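Local coordinates for Nrps/pks (Streptomyces albus, PDB 4OPF), which is a ketosynthase domain of the oxazolomycin assembly line and probably catalyses decarboxylative Claisen condensation, or relays acyl chains, during polyketide chain growth, at residues 84-87 with 88-92; 95-98 with 99-103; 67-70 with 71-75. All blocks are in the same frame, centred on the assembly; numbering follows the deposited sequence.

Contact 1: residues 84-87 with 88-92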
ATOM      1  N   LEU A  84       8.339 -14.307 -10.300  1.00 23.91           N
ATOM      2  CA  LEU A  84       7.198 -13.429 -10.550  1.00 24.06           C
ATOM      3  C   LEU A  84       7.098 -13.008 -12.013  1.00 24.63           C
ATOM      4  O   LEU A  84       5.998 -12.863 -12.548  1.00 24.38           O
ATOM      5  CB  LEU A  84       7.291 -12.160  -9.726  1.00 24.52           C
ATOM      6  CG  LEU A  84       6.744 -12.287  -8.333  1.00 27.87           C
ATOM      7  CD1 LEU A  84       7.007 -10.949  -7.650  1.00 27.94           C
ATOM      8  CD2 LEU A  84       5.233 -12.577  -8.316  1.00 28.39           C
ATOM      9  N   LEU A  85       8.237 -12.744 -12.652  1.00 24.28           N
ATOM     10  CA  LEU A  85       8.217 -12.408 -14.082  1.00 26.53           C
ATOM     11  C   LEU A  85       7.576 -13.540 -14.931  1.00 26.07           C
ATOM     12  O   LEU A  85       6.714 -13.282 -15.773  1.00 23.76           O
ATOM     13  CB  LEU A  85       9.643 -12.125 -14.607  1.00 26.85           C
ATOM     14  CG  LEU A  85      10.186 -10.752 -14.191  1.00 27.86           C
ATOM     15  CD1 LEU A  85      11.676 -10.682 -14.454  1.00 30.30           C
ATOM     16  CD2 LEU A  85       9.501  -9.670 -15.007  1.00 29.68           C
ATOM     17  N   GLU A  86       7.993 -14.766 -14.673  1.00 25.99           N
ATOM     18  CA  GLU A  86       7.412 -15.932 -15.364  1.00 28.62           C
ATOM     19  C   GLU A  86       5.949 -16.045 -15.068  1.00 26.34           C
ATOM     20  O   GLU A  86       5.144 -16.219 -15.978  1.00 26.13           O
ATOM     21  CB  GLU A  86       8.016 -17.282 -14.948  1.00 30.80           C
ATOM     22  CG  GLU A  86       9.359 -17.584 -15.458  1.00 36.88           C
ATOM     23  CD  GLU A  86       9.811 -19.037 -15.213  1.00 39.06           C
ATOM     24  OE1 GLU A  86       9.075 -19.880 -14.611  1.00 40.97           O
ATOM     25  OE2 GLU A  86      10.959 -19.336 -15.633  1.00 43.37           O
ATOM     26  N   GLU A  87       5.610 -16.044 -13.801  1.00 25.43           N
ATOM     27  CA  GLU A  87       4.205 -16.274 -13.463  1.00 27.14           C
ATOM     28  C   GLU A  87       3.297 -15.148 -13.913  1.00 25.37           C
ATOM     29  O   GLU A  87       2.139 -15.388 -14.197  1.00 25.14           O
ATOM     30  CB  GLU A  87       4.018 -16.499 -11.995  1.00 28.60           C
ATOM     31  CG  GLU A  87       4.585 -17.819 -11.561  1.00 34.12           C
ATOM     32  CD  GLU A  87       3.878 -19.015 -12.227  1.00 36.64           C
ATOM     33  OE1 GLU A  87       2.624 -19.027 -12.459  1.00 39.61           O
ATOM     34  OE2 GLU A  87       4.614 -19.948 -12.525  1.00 38.48           O
ATOM     35  N   THR A  88       3.787 -13.909 -13.933  1.00 24.06           N
ATOM     36  CA  THR A  88       2.971 -12.805 -14.449  1.00 22.52           C
ATOM     37  C   THR A  88       2.762 -13.027 -15.946  1.00 22.82           C
ATOM     38  O   THR A  88       1.633 -12.881 -16.417  1.00 22.55           O
ATOM     39  CB  THR A  88       3.598 -11.452 -14.144  1.00 23.15           C
ATOM     40  OG1 THR A  88       3.729 -11.315 -12.718  1.00 21.45           O
ATOM     41  CG2 THR A  88       2.780 -10.317 -14.761  1.00 23.15           C
ATOM     42  N   LEU A  89       3.816 -13.376 -16.686  1.00 22.38           N
ATOM     43  CA  LEU A  89       3.651 -13.729 -18.074  1.00 24.01           C
ATOM     44  C   LEU A  89       2.591 -14.826 -18.242  1.00 24.84           C
ATOM     45  O   LEU A  89       1.737 -14.714 -19.122  1.00 24.02           O
ATOM     46  CB  LEU A  89       4.951 -14.161 -18.704  1.00 26.12           C
ATOM     47  CG  LEU A  89       4.852 -14.648 -20.145  1.00 28.00           C
ATOM     48  CD1 LEU A  89       4.352 -13.561 -21.107  1.00 30.08           C
ATOM     49  CD2 LEU A  89       6.195 -15.161 -20.550  1.00 28.29           C
ATOM     50  N   PHE A  90       2.636 -15.858 -17.408  1.00 23.99           N
ATOM     51  CA  PHE A  90       1.686 -16.930 -17.530  1.00 25.58           C
ATOM     52  C   PHE A  90       0.266 -16.502 -17.171  1.00 25.27           C
ATOM     53  O   PHE A  90      -0.707 -17.025 -17.728  1.00 25.35           O
ATOM     54  CB  PHE A  90       2.097 -18.156 -16.695  1.00 27.81           C
ATOM     55  CG  PHE A  90       3.423 -18.786 -17.083  1.00 29.46           C
ATOM     56  CD1 PHE A  90       3.995 -18.601 -18.315  1.00 31.60           C
ATOM     57  CD2 PHE A  90       4.104 -19.549 -16.161  1.00 31.40           C
ATOM     58  CE1 PHE A  90       5.229 -19.170 -18.635  1.00 33.81           C
ATOM     59  CE2 PHE A  90       5.341 -20.134 -16.477  1.00 33.65           C
ATOM     60  CZ  PHE A  90       5.894 -19.945 -17.712  1.00 33.22           C
ATOM     61  N   ALA A  91       0.101 -15.567 -16.251  1.00 24.16           N
ATOM     62  CA  ALA A  91      -1.241 -15.068 -15.962  1.00 23.84           C
ATOM     63  C   ALA A  91      -1.803 -14.285 -17.128  1.00 24.80           C
ATOM     64  O   ALA A  91      -2.986 -14.387 -17.433  1.00 24.43           O
ATOM     65  CB  ALA A  91      -1.243 -14.222 -14.712  1.00 23.89           C
ATOM     66  N   PHE A  92      -0.971 -13.522 -17.816  1.00 24.58           N
ATOM     67  CA  PHE A  92      -1.426 -12.817 -19.016  1.00 26.23           C
ATOM     68  C   PHE A  92      -1.850 -13.801 -20.110  1.00 27.56           C
ATOM     69  O   PHE A  92      -2.866 -13.592 -20.774  1.00 28.15           O
ATOM     70  CB  PHE A  92      -0.338 -11.908 -19.579  1.00 26.45           C
ATOM     71  CG  PHE A  92       0.026 -10.750 -18.699  1.00 27.08           C
ATOM     72  CD1 PHE A  92      -0.797 -10.283 -17.722  1.00 29.39           C
ATOM     73  CD2 PHE A  92       1.221 -10.129 -18.860  1.00 30.67           C
ATOM     74  CE1 PHE A  92      -0.464  -9.186 -16.917  1.00 29.77           C
ATOM     75  CE2 PHE A  92       1.558  -8.996 -18.094  1.00 32.84           C
ATOM     76  CZ  PHE A  92       0.708  -8.529 -17.120  1.00 30.31           C
TER

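Contact 2: residues 95-98 with 99-103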
ATOM      1  N   ALA A  95      -5.259 -15.155 -19.287  1.00 29.09           N
ATOM      2  CA  ALA A  95      -6.284 -14.145 -19.565  1.00 28.35           C
ATOM      3  C   ALA A  95      -6.531 -13.954 -21.052  1.00 30.67           C
ATOM      4  O   ALA A  95      -7.509 -13.320 -21.446  1.00 29.77           O
ATOM      5  CB  ALA A  95      -5.889 -12.788 -18.976  1.00 26.30           C
ATOM      6  N   GLY A  96      -5.620 -14.461 -21.865  1.00 31.68           N
ATOM      7  CA  GLY A  96      -5.707 -14.343 -23.293  1.00 32.03           C
ATOM      8  C   GLY A  96      -5.099 -13.069 -23.845  1.00 32.31           C
ATOM      9  O   GLY A  96      -5.406 -12.714 -24.977  1.00 32.97           O
ATOM     10  N   TYR A  97      -4.201 -12.412 -23.111  1.00 29.89           N
ATOM     11  CA  TYR A  97      -3.560 -11.165 -23.592  1.00 32.11           C
ATOM     12  C   TYR A  97      -2.082 -11.445 -23.843  1.00 33.21           C
ATOM     13  O   TYR A  97      -1.409 -12.025 -22.991  1.00 34.50           O
ATOM     14  CB  TYR A  97      -3.669  -9.999 -22.578  1.00 31.05           C
ATOM     15  CG  TYR A  97      -5.028  -9.417 -22.483  1.00 33.47           C
ATOM     16  CD1 TYR A  97      -5.953  -9.920 -21.583  1.00 36.19           C
ATOM     17  CD2 TYR A  97      -5.420  -8.386 -23.325  1.00 36.01           C
ATOM     18  CE1 TYR A  97      -7.250  -9.409 -21.519  1.00 37.88           C
ATOM     19  CE2 TYR A  97      -6.701  -7.841 -23.268  1.00 37.27           C
ATOM     20  CZ  TYR A  97      -7.622  -8.364 -22.380  1.00 39.06           C
ATOM     21  OH  TYR A  97      -8.889  -7.856 -22.341  1.00 39.87           O
ATOM     22  N   ALA A  98      -1.566 -11.015 -24.977  1.00 33.54           N
ATOM     23  CA  ALA A  98      -0.112 -11.030 -25.204  1.00 34.64           C
ATOM     24  C   ALA A  98       0.443  -9.773 -24.506  1.00 33.72           C
ATOM     25  O   ALA A  98      -0.260  -8.785 -24.364  1.00 31.86           O
ATOM     26  CB  ALA A  98       0.204 -10.999 -26.718  1.00 34.39           C
ATOM     27  N   PRO A  99       1.705  -9.790 -24.092  1.00 34.50           N
ATOM     28  CA  PRO A  99       2.304  -8.610 -23.424  1.00 35.19           C
ATOM     29  C   PRO A  99       2.198  -7.315 -24.227  1.00 36.73           C
ATOM     30  O   PRO A  99       2.007  -6.237 -23.634  1.00 34.73           O
ATOM     31  CB  PRO A  99       3.782  -9.005 -23.282  1.00 38.25           C
ATOM     32  CG  PRO A  99       3.736 -10.486 -23.191  1.00 39.09           C
ATOM     33  CD  PRO A  99       2.657 -10.899 -24.176  1.00 37.22           C
ATOM     34  N   ASP A 100       2.368  -7.393 -25.543  1.00 36.27           N
ATOM     35  CA  ASP A 100       2.212  -6.219 -26.405  1.00 40.23           C
ATOM     36  C   ASP A 100       0.852  -5.543 -26.291  1.00 36.85           C
ATOM     37  O   ASP A 100       0.757  -4.361 -26.492  1.00 38.22           O
ATOM     38  CB  ASP A 100       2.424  -6.579 -27.889  1.00 49.95           C
ATOM     39  CG  ASP A 100       3.875  -6.531 -28.295  1.00 59.93           C
ATOM     40  OD1 ASP A 100       4.760  -6.345 -27.407  1.00 71.95           O
ATOM     41  OD2 ASP A 100       4.143  -6.700 -29.503  1.00 76.60           O
ATOM     42  N   GLU A 101      -0.197  -6.279 -26.003  1.00 34.79           N
ATOM     43  CA  GLU A 101      -1.492  -5.656 -25.781  1.00 36.51           C
ATOM     44  C   GLU A 101      -1.585  -4.904 -24.429  1.00 34.58           C
ATOM     45  O   GLU A 101      -2.552  -4.182 -24.211  1.00 36.09           O
ATOM     46  CB  GLU A 101      -2.595  -6.704 -25.776  1.00 37.91           C
ATOM     47  CG  GLU A 101      -2.773  -7.464 -27.097  1.00 46.32           C
ATOM     48  CD  GLU A 101      -3.874  -8.548 -26.996  1.00 52.24           C
ATOM     49  OE1 GLU A 101      -5.073  -8.195 -27.180  1.00 59.12           O
ATOM     50  OE2 GLU A 101      -3.559  -9.731 -26.677  1.00 46.08           O
ATOM     51  N   LEU A 102      -0.657  -5.136 -23.499  1.00 31.61           N
ATOM     52  CA  LEU A 102      -0.777  -4.580 -22.155  1.00 30.26           C
ATOM     53  C   LEU A 102       0.232  -3.460 -21.936  1.00 28.46           C
ATOM     54  O   LEU A 102       0.125  -2.646 -21.015  1.00 25.31           O
ATOM     55  CB  LEU A 102      -0.633  -5.680 -21.115  1.00 31.50           C
ATOM     56  CG  LEU A 102      -1.737  -6.725 -21.135  1.00 34.18           C
ATOM     57  CD1 LEU A 102      -1.549  -7.697 -20.011  1.00 38.24           C
ATOM     58  CD2 LEU A 102      -3.115  -6.142 -20.985  1.00 34.95           C
ATOM     59  N   LYS A 103       1.200  -3.377 -22.808  1.00 29.67           N
ATOM     60  CA  LYS A 103       2.260  -2.420 -22.583  1.00 33.39           C
ATOM     61  C   LYS A 103       1.793  -0.972 -22.726  1.00 31.94           C
ATOM     62  O   LYS A 103       0.944  -0.629 -23.539  1.00 28.89           O
ATOM     63  CB  LYS A 103       3.475  -2.753 -23.442  1.00 38.73           C
ATOM     64  CG  LYS A 103       3.463  -2.318 -24.839  1.00 49.51           C
ATOM     65  CD  LYS A 103       4.598  -3.017 -25.647  1.00 53.46           C
ATOM     66  CE  LYS A 103       5.980  -2.946 -24.998  1.00 59.53           C
ATOM     67  NZ  LYS A 103       6.463  -1.545 -24.735  1.00 65.25           N
TER

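Contact 3: residues 67-70 with 71-75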
ATOM      1  N   PHE A  67      13.299 -12.464 -20.826  1.00 37.63           N
ATOM      2  CA  PHE A  67      12.986 -11.202 -20.163  1.00 35.43           C
ATOM      3  C   PHE A  67      13.999 -10.102 -20.363  1.00 35.39           C
ATOM      4  O   PHE A  67      14.024  -9.137 -19.579  1.00 36.26           O
ATOM      5  CB  PHE A  67      12.708 -11.492 -18.660  1.00 35.97           C
ATOM      6  CG  PHE A  67      11.559 -12.436 -18.466  1.00 33.92           C
ATOM      7  CD1 PHE A  67      10.275 -11.953 -18.470  1.00 34.07           C
ATOM      8  CD2 PHE A  67      11.753 -13.802 -18.444  1.00 33.77           C
ATOM      9  CE1 PHE A  67       9.209 -12.833 -18.372  1.00 33.06           C
ATOM     10  CE2 PHE A  67      10.703 -14.684 -18.384  1.00 35.15           C
ATOM     11  CZ  PHE A  67       9.414 -14.193 -18.323  1.00 31.97           C
ATOM     12  N   HIS A  68      14.837 -10.209 -21.396  1.00 36.17           N
ATOM     13  CA  HIS A  68      15.839  -9.172 -21.648  1.00 35.75           C
ATOM     14  C   HIS A  68      16.766  -8.956 -20.505  1.00 33.79           C
ATOM     15  O   HIS A  68      17.208  -7.845 -20.223  1.00 34.79           O
ATOM     16  CB  HIS A  68      15.180  -7.839 -22.095  1.00 39.99           C
ATOM     17  CG  HIS A  68      14.177  -8.036 -23.183  1.00 46.53           C
ATOM     18  ND1 HIS A  68      12.875  -7.568 -23.099  1.00 52.31           N
ATOM     19  CD2 HIS A  68      14.250  -8.757 -24.330  1.00 50.68           C
ATOM     20  CE1 HIS A  68      12.214  -7.944 -24.183  1.00 55.99           C
ATOM     21  NE2 HIS A  68      13.022  -8.677 -24.938  1.00 55.12           N
ATOM     22  N   LEU A  69      17.160 -10.055 -19.879  1.00 34.18           N
ATOM     23  CA  LEU A  69      18.105  -9.994 -18.786  1.00 33.85           C
ATOM     24  C   LEU A  69      19.316 -10.818 -19.152  1.00 33.25           C
ATOM     25  O   LEU A  69      19.208 -11.861 -19.772  1.00 33.40           O
ATOM     26  CB  LEU A  69      17.506 -10.559 -17.493  1.00 34.17           C
ATOM     27  CG  LEU A  69      16.339  -9.741 -16.877  1.00 36.07           C
ATOM     28  CD1 LEU A  69      15.657 -10.525 -15.767  1.00 35.15           C
ATOM     29  CD2 LEU A  69      16.816  -8.372 -16.372  1.00 37.52           C
ATOM     30  N   SER A  70      20.458 -10.360 -18.705  1.00 32.34           N
ATOM     31  CA  SER A  70      21.660 -11.147 -18.858  1.00 34.41           C
ATOM     32  C   SER A  70      21.723 -12.193 -17.725  1.00 34.87           C
ATOM     33  O   SER A  70      20.964 -12.100 -16.754  1.00 34.04           O
ATOM     34  CB  SER A  70      22.866 -10.254 -18.798  1.00 33.46           C
ATOM     35  OG  SER A  70      22.967  -9.616 -17.553  1.00 32.86           O
ATOM     36  N   ASP A  71      22.608 -13.173 -17.866  1.00 36.53           N
ATOM     37  CA  ASP A  71      22.816 -14.157 -16.819  1.00 39.22           C
ATOM     38  C   ASP A  71      23.405 -13.502 -15.603  1.00 37.87           C
ATOM     39  O   ASP A  71      23.105 -13.895 -14.516  1.00 35.94           O
ATOM     40  CB  ASP A  71      23.733 -15.270 -17.251  1.00 43.89           C
ATOM     41  CG  ASP A  71      23.115 -16.161 -18.297  1.00 48.91           C
ATOM     42  OD1 ASP A  71      21.890 -16.305 -18.331  1.00 54.99           O
ATOM     43  OD2 ASP A  71      23.866 -16.730 -19.106  1.00 57.94           O
ATOM     44  N   ALA A  72      24.224 -12.495 -15.785  1.00 37.88           N
ATOM     45  CA  ALA A  72      24.793 -11.811 -14.656  1.00 40.29           C
ATOM     46  C   ALA A  72      23.701 -11.024 -13.936  1.00 40.25           C
ATOM     47  O   ALA A  72      23.676 -11.021 -12.707  1.00 40.51           O
ATOM     48  CB  ALA A  72      25.895 -10.879 -15.080  1.00 41.26           C
ATOM     49  N   ASP A  73      22.792 -10.411 -14.683  1.00 39.76           N
ATOM     50  CA  ASP A  73      21.709  -9.640 -14.089  1.00 39.59           C
ATOM     51  C   ASP A  73      20.874 -10.620 -13.228  1.00 39.36           C
ATOM     52  O   ASP A  73      20.582 -10.375 -12.063  1.00 38.29           O
ATOM     53  CB  ASP A  73      20.756  -9.062 -15.185  1.00 42.34           C
ATOM     54  CG  ASP A  73      21.312  -7.833 -15.958  1.00 47.17           C
ATOM     55  OD1 ASP A  73      22.195  -7.113 -15.407  1.00 48.49           O
ATOM     56  OD2 ASP A  73      20.807  -7.613 -17.128  1.00 46.77           O
ATOM     57  N   ALA A  74      20.478 -11.724 -13.853  1.00 38.95           N
ATOM     58  CA  ALA A  74      19.678 -12.702 -13.227  1.00 39.60           C
ATOM     59  C   ALA A  74      20.371 -13.302 -12.026  1.00 42.06           C
ATOM     60  O   ALA A  74      19.733 -13.492 -11.002  1.00 42.46           O
ATOM     61  CB  ALA A  74      19.292 -13.774 -14.222  1.00 40.65           C
ATOM     62  N   ALA A  75      21.672 -13.568 -12.107  1.00 42.88           N
ATOM     63  CA  ALA A  75      22.371 -14.131 -10.960  1.00 44.06           C
ATOM     64  C   ALA A  75      22.415 -13.163  -9.796  1.00 44.48           C
ATOM     65  O   ALA A  75      22.529 -13.584  -8.687  1.00 45.38           O
ATOM     66  CB  ALA A  75      23.783 -14.549 -11.328  1.00 47.78           C
TER

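Contact 1: residues 84-87 with 88-92
Four consecutive i to i+4 backbone bonds run from the amides of T88, L89, F90 and A91 back to the carbonyls of L84, L85, E86 and E87, an unbroken stretch of alpha helix. T88 adds a side-chain bond to this ladder: T88 OG1 and T88 N both donate to L84 O at 2.8 Å, from opposite faces of the carbonyl plane. The torsion responsible is chi1 of -60°, which sets OG1 beside the backbone N and folds it back along the helix, where the buried hydroxyl is satisfied by the carbonyl one turn earlier. F90 lies with one ring face over E86 O, which sits 3.3 Å above the ring plane, offset toward the rim near CG. E86 runs alongside this ring and in the same direction, its extended chain ending in a carboxylate turned 45° from it. E87, bent at chi2, instead brings OE2 to the ring edge, 3.7 Å from F90 CD2, with its carboxylate nearly perpendicular to the ring. Both glutamates form salt bridges with R17, E86 also with R428, while E87 OE1 is hydrogen-bonded to S15; R423 makes a cation-pi contact with F90. Buried on the large mixed sheet of the thiolase-type ketosynthase fold, the helix sets L84, E87 and T88 on strand 226-234, F90 and A91 on strand 9-17, and L85 and T88 on L143 of helix 138-147.

Contact 2: residues 95-98 with 99-103
E101 reaches back to the backbone of A98 with its carboxylate: A98 N donates to E101 OE2 at 2.9 Å in a nearly straight bond, 164° at the hydrogen, meeting the oxygen on its anti side, somewhat out of the carboxylate plane. The return bond runs from E101 N to A98 O at 3.0 Å and is more bent, with the donor above the carbonyl plane. Both polar backbone groups of A98 are thus tied to one residue. E101 CG lies beside its own backbone N, chi1 -63°, with the chain extended beyond it; the E101 and Y97 side chains cross at about a right angle, the carboxylate plane turned 39° from the ring, and OE1 comes obliquely to within 3.9 Å of Y97 CD2. That oxygen is paired with R418, which also donates to G96 O and makes a cation-pi contact with the Y97 ring, while Y97 OH is bonded to D243. Within the turn, P99 O accepts from L102 N at 2.9 Å and weakly from K103 N. L102 adds apolar contact, its CD2 4.0 Å from Y97 CD2 as the two side chains cross. G96, with positive phi, closes helix 79-95 in a Schellman motif. From there the chain turns toward strand 107-112, with P99 and L102 packed back on L89 and F92 of that helix and Y97 against K233 of strand 226-234.

Contact 3: residues 67-70 with 71-75
Two chi1 torsions bring S70 and D73 together: S70 OG stands between its backbone N and carbonyl carbon (chi1 62°), facing the first turn of the helix, and D73 CG lies beside its own backbone N (chi1 -76°), leading the carboxylate back to the serine. S70 OG accepts from D73 N at 3.0 Å. In exchange, S70 N donates to D73 OD2 at 3.2 Å; this bond is long but nearly straight, 172° at the hydrogen, and approaches the oxygen from above the carboxylate plane. The serine side chain thus serves a backbone amide of the helix, and the aspartate side chain serves the amide of the serine. S70 O begins the regular pattern by accepting from A74 N at 3.0 Å, and A75 N follows with a bond to D71 O. A74 CB lies 3.5 Å from S70 O beside the first of these bonds. L69 crosses D73 obliquely, bringing CD2 within 4.1 Å of D73 OD2 and adding an apolar flank to the carboxylate. The D73 carboxylate, in the first turn, probably interacts favourably with the helix dipole. The D71 carboxylate forms a salt bridge with R429, while L69 and A74 both rest on P64 and on L82 of helix 79-95. The reciprocal S70-D73 pairing is a capping box, with S70 as the N-cap of the short surface helix 71-76.

Overall arrangement
Contact 1 is buried, contact 2 partly buried and contact 3 lies at the surface, with centres about 16, 23 and 29 Å from the centre of the chain. Helix 79-95 connects them: contact 1 is its body, contact 2 its C-terminal exit, and contact 3 the start of the short helix before it. Contacts 1 and 2 touch, F92 O probably accepting a hydrogen bond from Y97 N, while F67 of contact 3 leans on L85 and L89; contacts 2 and 3 do not touch. Regular helical backbone bonds and a threonine hydroxyl hold contact 1, whose glutamates turn to outside partners; in 95-103 and 67-75 a carboxylate accepts from a backbone amide.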